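Local coordinates for protein anti-restriction endonuclease (Enterobacteria phage T4, PDB 3WX4) that acts as a DNA mimic that blocks DNA binding by the host histone-like protein H-NS and strongly inhibits the host McrA restriction endonuclease, at residues N34-E39 with M79-D84. Numbering follows the deposited sequence.
Sequences NELVEE and MIYVHD
E39 OE2 lies at the edge of the Y81 ring, 4.2 Å from Y81 CD1 and near the ring plane. At that length it is a loose packing contact, and no hydrogen bond links the two segments. Apolar atoms make the shorter approaches, through the forked end of L36. With its CG anti to the backbone N (chi1 171°), L36 spreads its two methyls over neighbouring residues of the other helix: CD1 comes within 3.5 Å of Y81 CB, whereas CD2 meets V82 CG2 at 3.8 Å. The leucine therefore touches Y81 at the base of its side chain, leaving the ring edge to E39. The ring itself swings toward the C-terminal end of helix 26-43, because CG of Y81 stands anti to its carbonyl carbon (chi1 -77°). There it also rests on L40 and E43, and its hydroxyl makes a weak hydrogen bond with N44.

Helix 26-43 and helix 71-84 thus pair in a roughly antiparallel sense, 143° between the directions of the two segments, in a chain that also carries a three-stranded antiparallel sheet. The axes of N34-E39 and M79-D84 come no closer than 10.6 Å, and a mere 198 Å² is buried, both sides summed. Helix 16-24 adds to this apolar contact: L18 touches L36, and I17 touches V82.

Two further acidic side chains lie near E39, which alone reaches the ring edge. D84 OD2 is 6.2 Å from E39 OE2 and 6.8 Å from E35 OE2, too far for contact but near enough that the carboxylates may raise one another's pKa somewhat, a clustering of negative charge consistent with a surface that imitates the phosphate backbone of DNA. E35 OE2 is also hydrogen-bonded to the hydroxyl of Y85.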
loop_
_atom_site.group_PDB
_atom_site.type_symbol
_atom_site.label_atom_id
_atom_site.label_comp_id
_atom_site.label_asym_id
_atom_site.label_seq_id
_atom_site.Cartn_x
_atom_site.Cartn_y
_atom_site.Cartn_z
ATOM N N ASN A 34 12.946 -5.966 8.689
ATOM C CA ASN A 34 11.559 -5.938 9.141
ATOM C C ASN A 34 11.171 -4.553 9.748
ATOM O O ASN A 34 10.012 -4.159 9.655
ATOM C CB ASN A 34 11.305 -7.136 10.064
ATOM C CG ASN A 34 11.070 -8.448 9.251
ATOM O OD1 ASN A 34 9.930 -8.703 8.765
ATOM N ND2 ASN A 34 12.153 -9.243 9.028
ATOM N N GLU A 35 12.129 -3.844 10.351
ATOM C CA GLU A 35 11.856 -2.505 10.868
ATOM C C GLU A 35 11.760 -1.571 9.673
ATOM O O GLU A 35 10.910 -0.676 9.643
ATOM C CB GLU A 35 12.950 -2.008 11.795
ATOM C CG GLU A 35 12.672 -0.590 12.284
ATOM C CD GLU A 35 13.764 -0.006 13.179
ATOM O OE1 GLU A 35 13.575 -0.049 14.407
ATOM O OE2 GLU A 35 14.819 0.511 12.684
ATOM N N LEU A 36 12.590 -1.813 8.654
ATOM C CA LEU A 36 12.563 -0.975 7.471
ATOM C C LEU A 36 11.192 -0.986 6.799
ATOM O O LEU A 36 10.588 0.084 6.488
ATOM C CB LEU A 36 13.659 -1.414 6.488
ATOM C CG LEU A 36 13.630 -0.766 5.100
ATOM C CD1 LEU A 36 14.027 0.701 5.237
ATOM C CD2 LEU A 36 14.661 -1.496 4.170
ATOM N N VAL A 37 10.676 -2.179 6.563
ATOM C CA VAL A 37 9.387 -2.354 5.924
ATOM C C VAL A 37 8.283 -1.780 6.802
ATOM O O VAL A 37 7.346 -1.159 6.326
ATOM C CB VAL A 37 9.127 -3.877 5.667
ATOM C CG1 VAL A 37 7.690 -4.114 5.268
ATOM C CG2 VAL A 37 10.079 -4.341 4.499
ATOM N N GLU A 38 8.395 -1.976 8.098
ATOM C CA GLU A 38 7.336 -1.471 8.963
ATOM C C GLU A 38 7.313 0.062 8.962
ATOM O O GLU A 38 6.237 0.669 8.842
ATOM C CB GLU A 38 7.551 -1.982 10.376
ATOM C CG GLU A 38 6.506 -1.462 11.344
ATOM C CD GLU A 38 6.730 -2.069 12.689
ATOM O OE1 GLU A 38 6.669 -3.322 12.780
ATOM O OE2 GLU A 38 7.010 -1.298 13.635
ATOM N N GLU A 39 8.486 0.675 9.089
ATOM C CA GLU A 39 8.569 2.129 9.110
ATOM C C GLU A 39 8.178 2.744 7.788
ATOM O O GLU A 39 7.544 3.804 7.790
ATOM C CB GLU A 39 9.963 2.637 9.537
ATOM C CG GLU A 39 10.174 2.530 11.053
ATOM C CD GLU A 39 11.489 3.182 11.569
ATOM O OE1 GLU A 39 11.734 3.093 12.821
ATOM O OE2 GLU A 39 12.261 3.754 10.734
ATOM N N MET A 79 15.694 4.405 -0.128
ATOM C CA MET A 79 17.117 4.549 0.150
ATOM C C MET A 79 17.429 5.476 1.277
ATOM O O MET A 79 18.386 5.244 2.006
ATOM C CB MET A 79 17.896 4.934 -1.105
ATOM C CG MET A 79 17.770 3.887 -2.197
ATOM S SD MET A 79 18.322 2.196 -1.522
ATOM C CE MET A 79 19.941 2.645 -0.906
ATOM N N ILE A 80 16.642 6.540 1.457
ATOM C CA ILE A 80 16.904 7.427 2.598
ATOM C C ILE A 80 16.813 6.623 3.904
ATOM O O ILE A 80 17.630 6.768 4.811
ATOM C CB ILE A 80 15.875 8.605 2.648
ATOM C CG1 ILE A 80 16.300 9.686 1.640
ATOM C CG2 ILE A 80 15.823 9.205 4.046
ATOM C CD1 ILE A 80 15.152 10.627 1.198
ATOM N N TYR A 81 15.779 5.799 4.010
ATOM C CA TYR A 81 15.615 4.969 5.208
ATOM C C TYR A 81 16.746 3.966 5.304
ATOM O O TYR A 81 17.274 3.757 6.375
ATOM C CB TYR A 81 14.286 4.221 5.157
ATOM C CG TYR A 81 13.114 5.097 5.481
ATOM C CD1 TYR A 81 12.484 5.014 6.723
ATOM C CD2 TYR A 81 12.591 5.972 4.522
ATOM C CE1 TYR A 81 11.336 5.773 7.010
ATOM C CE2 TYR A 81 11.461 6.734 4.786
ATOM C CZ TYR A 81 10.833 6.629 6.027
ATOM O OH TYR A 81 9.680 7.336 6.271
ATOM N N VAL A 82 17.125 3.353 4.184
ATOM C CA VAL A 82 18.227 2.368 4.209
ATOM C C VAL A 82 19.543 3.014 4.668
ATOM O O VAL A 82 20.236 2.501 5.567
ATOM C CB VAL A 82 18.424 1.672 2.796
ATOM C CG1 VAL A 82 19.769 0.822 2.786
ATOM C CG2 VAL A 82 17.206 0.824 2.465
ATOM N N HIS A 83 19.883 4.175 4.091
ATOM C CA HIS A 83 21.145 4.822 4.471
ATOM C C HIS A 83 21.199 5.148 5.931
ATOM O O HIS A 83 22.282 5.192 6.545
ATOM C CB HIS A 83 21.373 6.094 3.661
ATOM C CG HIS A 83 21.583 5.827 2.213
ATOM N ND1 HIS A 83 22.499 4.895 1.765
ATOM C CD2 HIS A 83 20.996 6.347 1.109
ATOM C CE1 HIS A 83 22.460 4.854 0.442
ATOM N NE2 HIS A 83 21.558 5.722 0.019
ATOM N N ASP A 84 20.037 5.389 6.516
ATOM C CA ASP A 84 20.034 5.723 7.919
ATOM C C ASP A 84 20.593 4.617 8.821
ATOM O O ASP A 84 21.091 4.918 9.898
ATOM C CB ASP A 84 18.630 6.095 8.374
ATOM C CG ASP A 84 18.642 6.742 9.752
ATOM O OD1 ASP A 84 19.328 7.793 9.879
ATOM O OD2 ASP A 84 18.008 6.205 10.700
#